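Local coordinates for secreted effector CSEP0064 (PDB 6FMB), which binds host RNA without cleaving it, inhibits the degradation of host ribosomal RNA induced by ribosome-inactivating proteins and increases plant susceptibility to infection, at residues R18-L23 with R52-E57; P36-I41 with V48-Q53; V68-L73 with V83-G88. One frame throughout, in Å; residues are numbered along the deposited sequence. Where two conformers were deposited one is given.

Contact 1. Residues R18-L23 with R52-E57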
loop_
_atom_site.group_PDB
_atom_site.type_symbol
_atom_site.label_atom_id
_atom_site.label_comp_id
_atom_site.label_asym_id
_atom_site.label_seq_id
_atom_site.Cartn_x
_atom_site.Cartn_y
_atom_site.Cartn_z
ATOM N N ARG A 18 7.240 1.030 3.825
ATOM C CA ARG A 18 7.205 0.909 5.280
ATOM C C ARG A 18 6.432 2.078 5.916
ATOM O O ARG A 18 5.649 1.880 6.848
ATOM C CB ARG A 18 8.627 0.850 5.851
ATOM C CG ARG A 18 9.496 -0.371 5.590
ATOM C CD ARG A 18 10.676 -0.375 6.598
ATOM N NE ARG A 18 11.355 0.948 6.704
ATOM C CZ ARG A 18 12.458 1.311 6.040
ATOM N NH1 ARG A 18 12.960 2.535 6.178
ATOM N NH2 ARG A 18 13.059 0.467 5.217
ATOM N N ALA A 19 6.633 3.299 5.413
ATOM C CA ALA A 19 5.882 4.470 5.907
ATOM C C ALA A 19 4.381 4.282 5.655
ATOM O O ALA A 19 3.556 4.622 6.508
ATOM C CB ALA A 19 6.384 5.743 5.261
ATOM N N ALA A 20 4.022 3.781 4.480
ATOM C CA ALA A 20 2.595 3.559 4.171
ATOM C C ALA A 20 1.955 2.520 5.107
ATOM O O ALA A 20 0.767 2.644 5.416
ATOM C CB ALA A 20 2.401 3.195 2.708
ATOM N N VAL A 21 2.719 1.499 5.552
ATOM C CA VAL A 21 2.169 0.504 6.483
ATOM C C VAL A 21 1.732 1.187 7.791
ATOM O O VAL A 21 0.654 0.919 8.306
ATOM C CB VAL A 21 3.192 -0.634 6.755
ATOM C CG1 VAL A 21 2.759 -1.492 7.926
ATOM C CG2 VAL A 21 3.403 -1.494 5.507
ATOM N N VAL A 22 2.602 2.029 8.343
ATOM C CA VAL A 22 2.277 2.678 9.615
ATOM C C VAL A 22 1.254 3.817 9.429
ATOM O O VAL A 22 0.395 4.015 10.285
ATOM C CB VAL A 22 3.536 3.112 10.409
ATOM C CG1 VAL A 22 4.323 1.879 10.877
ATOM C CG2 VAL A 22 4.434 4.075 9.626
ATOM N N LEU A 23 1.298 4.532 8.301
ATOM C CA LEU A 23 0.274 5.553 8.045
ATOM C C LEU A 23 -1.108 4.918 7.854
ATOM O O LEU A 23 -2.096 5.447 8.335
ATOM C CB LEU A 23 0.642 6.434 6.861
ATOM C CG LEU A 23 1.851 7.358 7.094
ATOM C CD1 LEU A 23 2.189 8.092 5.796
ATOM C CD2 LEU A 23 1.626 8.345 8.234
ATOM N N ARG A 52 -5.875 -2.947 5.186
ATOM C CA ARG A 52 -6.086 -1.577 4.764
ATOM C C ARG A 52 -5.324 -1.282 3.476
ATOM O O ARG A 52 -4.231 -1.816 3.222
ATOM C CB ARG A 52 -5.685 -0.597 5.870
ATOM C CG ARG A 52 -6.631 -0.644 7.056
ATOM C CD ARG A 52 -6.271 0.355 8.130
ATOM N NE ARG A 52 -7.335 0.421 9.121
ATOM C CZ ARG A 52 -7.652 1.489 9.844
ATOM N NH1 ARG A 52 -6.926 2.586 9.785
ATOM N NH2 ARG A 52 -8.688 1.421 10.668
ATOM N N GLN A 53 -5.935 -0.408 2.667
ATOM C CA GLN A 53 -5.362 0.105 1.425
ATOM C C GLN A 53 -4.920 1.551 1.644
ATOM O O GLN A 53 -5.725 2.363 2.105
ATOM C CB GLN A 53 -6.372 0.046 0.284
ATOM C CG GLN A 53 -5.806 0.462 -1.080
ATOM C CD GLN A 53 -6.716 1.314 -1.931
ATOM O OE1 GLN A 53 -7.764 1.741 -1.490
ATOM N NE2 GLN A 53 -6.283 1.601 -3.155
ATOM N N PHE A 54 -3.652 1.868 1.317
ATOM C CA PHE A 54 -3.172 3.243 1.487
ATOM C C PHE A 54 -2.241 3.559 0.330
ATOM O O PHE A 54 -1.410 2.719 -0.052
ATOM C CB PHE A 54 -2.474 3.429 2.846
ATOM C CG PHE A 54 -2.291 4.878 3.233
ATOM C CD1 PHE A 54 -3.309 5.584 3.875
ATOM C CD2 PHE A 54 -1.102 5.556 2.963
ATOM C CE1 PHE A 54 -3.164 6.923 4.192
ATOM C CE2 PHE A 54 -0.953 6.899 3.301
ATOM C CZ PHE A 54 -1.991 7.579 3.922
ATOM N N PRO A 55 -2.358 4.763 -0.259
ATOM C CA PRO A 55 -1.511 5.054 -1.412
ATOM C C PRO A 55 -0.030 5.247 -1.057
ATOM O O PRO A 55 0.318 5.547 0.097
ATOM C CB PRO A 55 -2.123 6.361 -1.984
ATOM C CG PRO A 55 -3.515 6.420 -1.432
ATOM C CD PRO A 55 -3.331 5.866 -0.046
ATOM N N VAL A 56 0.835 5.082 -2.058
ATOM C CA VAL A 56 2.289 5.245 -1.888
ATOM C C VAL A 56 2.825 5.972 -3.131
ATOM O O VAL A 56 2.246 5.878 -4.220
ATOM C CB VAL A 56 2.972 3.860 -1.615
ATOM C CG1 VAL A 56 2.943 2.955 -2.831
ATOM C CG2 VAL A 56 4.413 3.998 -1.103
ATOM N N GLU A 57 3.926 6.709 -2.929
ATOM C CA GLU A 57 4.602 7.504 -3.964
ATOM C C GLU A 57 5.838 6.800 -4.486
ATOM O O GLU A 57 6.457 6.009 -3.774
ATOM C CB GLU A 57 5.092 8.824 -3.370
ATOM C CG GLU A 57 4.029 9.694 -2.741
ATOM C CD GLU A 57 3.174 10.391 -3.774
ATOM O OE1 GLU A 57 3.409 10.185 -4.979
ATOM O OE2 GLU A 57 2.278 11.164 -3.394
#
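Phe54 packs its ring against Ala20 and Leu23 of the helix. Its CG lies anti to the backbone N (chi1 -165°). This carries the ring out from the strand to the two helix residues. Leu23 comes in over one face of the ring, and the touching atom is CB, at 3.9 Å from Phe54 CE2. Leu23 CD1 adds a looser contact with the same ring carbon at 4.2 Å. The opposite face of the ring is backed by the next residue of its own strand, with Pro55 CD 3.6 Å above the plane. The phenyl group therefore has a neighbour over each face, a leucine from the helix on one and a proline from the strand on the other.

Ala20 lies three residues, almost one turn, before Leu23. Its methyl group meets the ring obliquely, with CB 4.2 Å from Phe54 CD2. The methyl group is small, consistent with the close approach of the backbone here: Ala20 O lies 4.2 Å from Phe54 CB. A helix laid across an antiparallel sheet in this way is consistent with the RNase-like fold that this effector shares with fungal RNases. The axes of 18-23 and 52-56 approach to 8.3 Å, and their directions differ by 137°. No hydrogen bond joins the two segments; the side-chain contacts are apolar. Farther along the strand, Val56 CG2 lies 4.4 Å from Ala20 CB. Ala20 reaches beyond this strand to Ile72 on the neighbouring strand 70-75. Phe54 also touches Ala24, the last residue of helix 14-24.

Contact 2. Residues P36-I41 with V48-Q53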
loop_
_atom_site.group_PDB
_atom_site.type_symbol
_atom_site.label_atom_id
_atom_site.label_comp_id
_atom_site.label_asym_id
_atom_site.label_seq_id
_atom_site.Cartn_x
_atom_site.Cartn_y
_atom_site.Cartn_z
ATOM N N PRO A 36 -7.524 5.516 4.650
ATOM C CA PRO A 36 -7.464 4.206 4.002
ATOM C C PRO A 36 -8.823 3.573 3.719
ATOM O O PRO A 36 -9.816 3.880 4.399
ATOM C CB PRO A 36 -6.745 3.357 5.069
ATOM C CG PRO A 36 -7.228 3.948 6.366
ATOM C CD PRO A 36 -7.249 5.424 6.091
ATOM N N ALA A 37 -8.848 2.664 2.748
ATOM C CA ALA A 37 -9.953 1.720 2.641
ATOM C C ALA A 37 -9.720 0.629 3.686
ATOM O O ALA A 37 -8.563 0.299 4.011
ATOM C CB ALA A 37 -10.041 1.105 1.245
ATOM N N THR A 38 -10.808 0.046 4.199
ATOM C CA THR A 38 -10.707 -1.020 5.188
ATOM C C THR A 38 -11.418 -2.272 4.698
ATOM O O THR A 38 -12.442 -2.217 3.996
ATOM C CB THR A 38 -11.290 -0.619 6.556
ATOM O OG1 THR A 38 -12.700 -0.394 6.443
ATOM C CG2 THR A 38 -10.616 0.627 7.089
ATOM N N PHE A 39 -10.864 -3.414 5.086
ATOM C CA PHE A 39 -11.406 -4.736 4.767
ATOM C C PHE A 39 -11.453 -5.493 6.077
ATOM O O PHE A 39 -10.423 -5.949 6.572
ATOM C CB PHE A 39 -10.535 -5.471 3.740
ATOM C CG PHE A 39 -10.401 -4.735 2.443
ATOM C CD1 PHE A 39 -9.434 -3.747 2.274
ATOM C CD2 PHE A 39 -11.244 -5.021 1.377
ATOM C CE1 PHE A 39 -9.324 -3.057 1.069
ATOM C CE2 PHE A 39 -11.121 -4.354 0.170
ATOM C CZ PHE A 39 -10.167 -3.364 0.020
ATOM N N ILE A 40 -12.654 -5.579 6.649
ATOM C CA ILE A 40 -12.834 -6.108 7.996
ATOM C C ILE A 40 -13.310 -7.570 7.954
ATOM O O ILE A 40 -13.432 -8.186 6.901
ATOM C CB ILE A 40 -13.775 -5.182 8.843
ATOM C CG1 ILE A 40 -15.218 -5.135 8.292
ATOM C CG2 ILE A 40 -13.187 -3.770 8.930
ATOM C CD1 ILE A 40 -16.228 -4.634 9.313
ATOM N N ILE A 41 -13.546 -8.130 9.129
ATOM C CA ILE A 41 -14.022 -9.496 9.257
ATOM C C ILE A 41 -15.275 -9.714 8.393
ATOM O O ILE A 41 -16.176 -8.870 8.345
ATOM C CB ILE A 41 -14.243 -9.875 10.749
ATOM C CG1 ILE A 41 -14.505 -11.378 10.904
ATOM C CG2 ILE A 41 -15.366 -9.047 11.379
ATOM C CD1 ILE A 41 -14.407 -11.849 12.342
ATOM N N VAL A 48 -6.771 -13.018 7.151
ATOM C CA VAL A 48 -5.474 -12.424 7.550
ATOM C C VAL A 48 -5.589 -11.324 8.607
ATOM O O VAL A 48 -4.587 -10.678 8.959
ATOM C CB VAL A 48 -4.604 -11.939 6.352
ATOM C CG1 VAL A 48 -4.420 -13.065 5.343
ATOM C CG2 VAL A 48 -5.152 -10.687 5.674
ATOM N N GLY A 49 -6.794 -11.100 9.123
ATOM C CA GLY A 49 -7.066 -9.945 9.995
ATOM C C GLY A 49 -7.407 -8.708 9.168
ATOM O O GLY A 49 -7.435 -8.755 7.945
ATOM N N GLU A 50 -7.680 -7.594 9.842
ATOM C CA GLU A 50 -8.068 -6.383 9.119
ATOM C C GLU A 50 -6.971 -5.975 8.139
ATOM O O GLU A 50 -5.796 -5.927 8.506
ATOM C CB GLU A 50 -8.364 -5.222 10.081
ATOM C CG GLU A 50 -8.776 -3.931 9.381
ATOM C CD GLU A 50 -9.183 -2.796 10.333
ATOM O OE1 GLU A 50 -9.986 -2.998 11.200
ATOM O OE2 GLU A 50 -8.673 -1.689 10.158
ATOM N N VAL A 51 -7.370 -5.688 6.901
ATOM C CA VAL A 51 -6.457 -5.199 5.865
ATOM C C VAL A 51 -6.871 -3.772 5.486
ATOM O O VAL A 51 -8.068 -3.435 5.481
ATOM C CB VAL A 51 -6.457 -6.154 4.643
ATOM C CG1 VAL A 51 -5.795 -5.528 3.421
ATOM C CG2 VAL A 51 -5.743 -7.442 5.001
ATOM N N ARG A 52 -5.875 -2.947 5.186
ATOM C CA ARG A 52 -6.086 -1.577 4.764
ATOM C C ARG A 52 -5.324 -1.282 3.476
ATOM O O ARG A 52 -4.231 -1.816 3.222
ATOM C CB ARG A 52 -5.685 -0.597 5.870
ATOM C CG ARG A 52 -6.631 -0.644 7.056
ATOM C CD ARG A 52 -6.271 0.355 8.130
ATOM N NE ARG A 52 -7.335 0.421 9.121
ATOM C CZ ARG A 52 -7.652 1.489 9.844
ATOM N NH1 ARG A 52 -6.926 2.586 9.785
ATOM N NH2 ARG A 52 -8.688 1.421 10.668
ATOM N N GLN A 53 -5.935 -0.408 2.667
ATOM C CA GLN A 53 -5.362 0.105 1.425
ATOM C C GLN A 53 -4.920 1.551 1.644
ATOM O O GLN A 53 -5.725 2.363 2.105
ATOM C CB GLN A 53 -6.372 0.046 0.284
ATOM C CG GLN A 53 -5.806 0.462 -1.080
ATOM C CD GLN A 53 -6.716 1.314 -1.931
ATOM O OE1 GLN A 53 -7.764 1.741 -1.490
ATOM N NE2 GLN A 53 -6.283 1.601 -3.155
HETATM O O HOH W 1 -10.143 -8.700 7.001
#
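Phe39 N donates to Val51 O at 2.8 Å, the shortest of four backbone hydrogen bonds between the segments. Val51 N returns a straighter bond to Phe39 O (169°). Ala37 and Gln53 exchange a second pair of bonds, so 37-39 and 51-53 form the antiparallel strands of a beta hairpin. Thr38 and Arg52 are the non-hydrogen-bonded pair between them. Near the loop, a water donates to both Phe39 O and Gly49 O.

Arg52 shares one face of the hairpin with Thr38. Its NE forms a salt bridge with Glu50 OE2 at 2.7 Å, with the oxygen close to the guanidinium plane. NH1 bonds to the carbonyl oxygens of Ala24 and Tyr27, which ties the hairpin to the end of helix 14-24 and the loop after it. Thr38 CG2 lies over one face of the guanidinium, 3.9 Å from Arg52 NE. Pro36 runs alongside the same side chain, with CG 3.7 Å from Arg52 NH1.

The other face carries Ala37, Phe39, Val51 and Gln53. Ala37 CB rests 3.6 Å from Gln53 OE1. Phe39 turns its ring edge to the partner strand, with CD1 3.5 Å from Val51 O, which lies in the ring plane.

Contact 3. Residues V68-L73 with V83-G88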
loop_
_atom_site.group_PDB
_atom_site.type_symbol
_atom_site.label_atom_id
_atom_site.label_comp_id
_atom_site.label_asym_id
_atom_site.label_seq_id
_atom_site.Cartn_x
_atom_site.Cartn_y
_atom_site.Cartn_z
ATOM N N VAL A 68 -4.207 8.536 -7.327
ATOM C CA VAL A 68 -3.535 7.348 -6.777
ATOM C C VAL A 68 -3.006 6.525 -7.958
ATOM O O VAL A 68 -3.769 6.111 -8.813
ATOM C CB VAL A 68 -4.503 6.524 -5.896
ATOM C CG1 VAL A 68 -3.915 5.179 -5.487
ATOM C CG2 VAL A 68 -4.904 7.328 -4.674
ATOM N N LYS A 69 -1.688 6.382 -8.016
ATOM C CA LYS A 69 -0.970 5.608 -9.044
ATOM C C LYS A 69 -0.424 4.279 -8.516
ATOM O O LYS A 69 -0.345 3.305 -9.273
ATOM C CB LYS A 69 0.221 6.407 -9.584
ATOM C CG LYS A 69 -0.148 7.570 -10.507
ATOM C CD LYS A 69 1.060 8.402 -10.950
ATOM C CE LYS A 69 2.220 7.537 -11.440
ATOM N NZ LYS A 69 3.269 8.262 -12.222
ATOM N N TYR A 70 0.037 4.281 -7.261
ATOM C CA TYR A 70 0.522 3.090 -6.550
ATOM C C TYR A 70 -0.131 3.031 -5.185
ATOM O O TYR A 70 -0.448 4.069 -4.591
ATOM C CB TYR A 70 2.056 3.119 -6.357
ATOM C CG TYR A 70 2.804 3.490 -7.622
ATOM C CD1 TYR A 70 3.002 2.548 -8.627
ATOM C CD2 TYR A 70 3.274 4.787 -7.840
ATOM C CE1 TYR A 70 3.669 2.868 -9.799
ATOM C CE2 TYR A 70 3.944 5.114 -9.020
ATOM C CZ TYR A 70 4.121 4.147 -9.996
ATOM O OH TYR A 70 4.758 4.432 -11.179
ATOM N N TYR A 71 -0.301 1.819 -4.663
ATOM C CA TYR A 71 -0.851 1.660 -3.320
ATOM C C TYR A 71 -0.381 0.375 -2.692
ATOM O O TYR A 71 0.061 -0.543 -3.382
ATOM C CB TYR A 71 -2.388 1.725 -3.323
ATOM C CG TYR A 71 -3.091 0.650 -4.144
ATOM C CD1 TYR A 71 -3.441 -0.570 -3.567
ATOM C CD2 TYR A 71 -3.464 0.880 -5.471
ATOM C CE1 TYR A 71 -4.100 -1.534 -4.301
ATOM C CE2 TYR A 71 -4.137 -0.091 -6.208
ATOM C CZ TYR A 71 -4.440 -1.298 -5.622
ATOM O OH TYR A 71 -5.103 -2.264 -6.357
ATOM N N ILE A 72 -0.471 0.306 -1.364
ATOM C CA ILE A 72 -0.208 -0.922 -0.627
ATOM C C ILE A 72 -1.510 -1.514 -0.103
ATOM O O ILE A 72 -2.495 -0.802 0.104
ATOM C CB ILE A 72 0.804 -0.697 0.527
ATOM C CG1 ILE A 72 0.198 0.045 1.728
ATOM C CG2 ILE A 72 2.035 0.043 0.010
ATOM C CD1 ILE A 72 1.004 -0.167 2.988
ATOM N N LEU A 73 -1.469 -2.824 0.113
ATOM C CA LEU A 73 -2.438 -3.526 0.967
ATOM C C LEU A 73 -1.637 -4.159 2.095
ATOM O O LEU A 73 -0.598 -4.805 1.842
ATOM C CB LEU A 73 -3.214 -4.596 0.201
ATOM C CG LEU A 73 -4.089 -4.131 -0.963
ATOM C CD1 LEU A 73 -4.727 -5.315 -1.664
ATOM C CD2 LEU A 73 -5.172 -3.182 -0.507
ATOM N N VAL A 83 2.257 -4.571 -2.824
ATOM C CA VAL A 83 2.273 -3.280 -3.486
ATOM C C VAL A 83 1.723 -3.443 -4.909
ATOM O O VAL A 83 2.019 -4.431 -5.591
ATOM C CB VAL A 83 3.692 -2.651 -3.491
ATOM C CG1 VAL A 83 3.695 -1.225 -4.038
ATOM C CG2 VAL A 83 4.295 -2.688 -2.077
ATOM N N PHE A 84 0.939 -2.456 -5.346
ATOM C CA PHE A 84 0.245 -2.483 -6.638
ATOM C C PHE A 84 0.330 -1.147 -7.346
ATOM O O PHE A 84 0.479 -0.107 -6.710
ATOM C CB PHE A 84 -1.250 -2.807 -6.439
ATOM C CG PHE A 84 -1.467 -4.088 -5.735
ATOM C CD1 PHE A 84 -1.529 -5.272 -6.444
ATOM C CD2 PHE A 84 -1.518 -4.126 -4.355
ATOM C CE1 PHE A 84 -1.665 -6.491 -5.783
ATOM C CE2 PHE A 84 -1.629 -5.329 -3.695
ATOM C CZ PHE A 84 -1.692 -6.519 -4.401
ATOM N N SER A 85 0.220 -1.205 -8.675
ATOM C CA SER A 85 -0.010 -0.019 -9.488
ATOM C C SER A 85 -1.449 -0.030 -9.971
ATOM O O SER A 85 -2.018 -1.092 -10.210
ATOM C CB SER A 85 0.955 -0.040 -10.673
ATOM O OG SER A 85 0.948 1.191 -11.344
ATOM N N SER A 86 -2.044 1.140 -10.141
ATOM C CA SER A 86 -3.449 1.248 -10.617
ATOM C C SER A 86 -3.558 1.187 -12.149
ATOM O O SER A 86 -4.009 2.135 -12.809
ATOM C CB SER A 86 -4.097 2.529 -10.073
ATOM O OG SER A 86 -4.039 2.565 -8.646
ATOM N N VAL A 87 -3.181 0.023 -12.673
ATOM C CA VAL A 87 -3.247 -0.361 -14.081
ATOM C C VAL A 87 -4.124 -1.652 -14.193
ATOM O O VAL A 87 -4.937 -1.922 -13.311
ATOM C CB VAL A 87 -1.820 -0.476 -14.650
ATOM C CG1 VAL A 87 -1.114 0.852 -14.497
ATOM C CG2 VAL A 87 -0.980 -1.548 -13.963
ATOM N N GLY A 88 -3.946 -2.490 -15.203
ATOM C CA GLY A 88 -4.845 -3.625 -15.327
ATOM C C GLY A 88 -4.117 -4.879 -14.937
ATOM O O GLY A 88 -3.745 -5.089 -13.776
HETATM O O HOH W 2 0.166 3.552 -12.208
#
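Lys69 O is gripped by two donors. Ser86 N bonds to it at 2.9 Å with an angle of 166° at the hydrogen, coming from above the carbonyl plane. A water donates to the same oxygen at 3.0 Å. A further link from that water to Ser85 OG is doubtful, because Ser85 has two conformers. This end belongs to the beta hairpin of strands 70-75 and 81-85, in which 81-85 is an outermost strand of the four-stranded sheet. Within the two segments Tyr71 and Phe84 are the hydrogen-bonded pair, and each N donates to the O of the other. Tyr70 with Ser85 and Ile72 with Val83 are the non-hydrogen-bonded pairs on either side. Beyond the strand, Ser86 centres an inverse gamma turn that leads the chain away.

Tyr71 and Phe84 carry most of the packing on their face. The CG of Tyr71 stands between the backbone N and the carbonyl carbon (chi1 61°), and this leans the ring across toward the partner strand. Phe84 CB then sits over the tyrosine face in a CH-pi contact, 3.9 Å from the ring centroid. The two ring planes are near parallel, at 27°, but slid so far that they barely overlap. Ser86 OG meets the edge of the tyrosine ring in plane, 3.6 Å from Tyr71 CE2. Leu73 approaches Phe84 at about a right angle, with CD1 3.7 Å from Phe84 CE2.

The opposite face looks into the protein. Tyr70 and Val83 both pack on Cys7, which is disulfide-bonded to Cys93, and Val83 also touches Val17 of the helix. On this face Ile72 CG2 and Val83 CG2 meet at 4.1 Å.

All three contacts involve one antiparallel sheet, with strand order 37-39, 51-56, 70-75, 81-85. Contact 2 forms one edge and contact 3 the other, with centres about 16 Å apart. Contact 1 sets helix 14-24 on strand 51-56, with its centre about 12 Å from that of contact 2 and 11 Å from that of contact 3. Contacts 1 and 2 share Arg52 and Gln53, and Gln53 also packs against contact 3, with NE2 3.5 Å from Tyr71 CG. Backbone hydrogen bonds Ile72 N to Phe54 O (2.9 Å) and Val56 N to Tyr70 O (3.0 Å) link contacts 1 and 3. In this non-catalytic RNase homologue, none of the three is identified as an RNA-binding site.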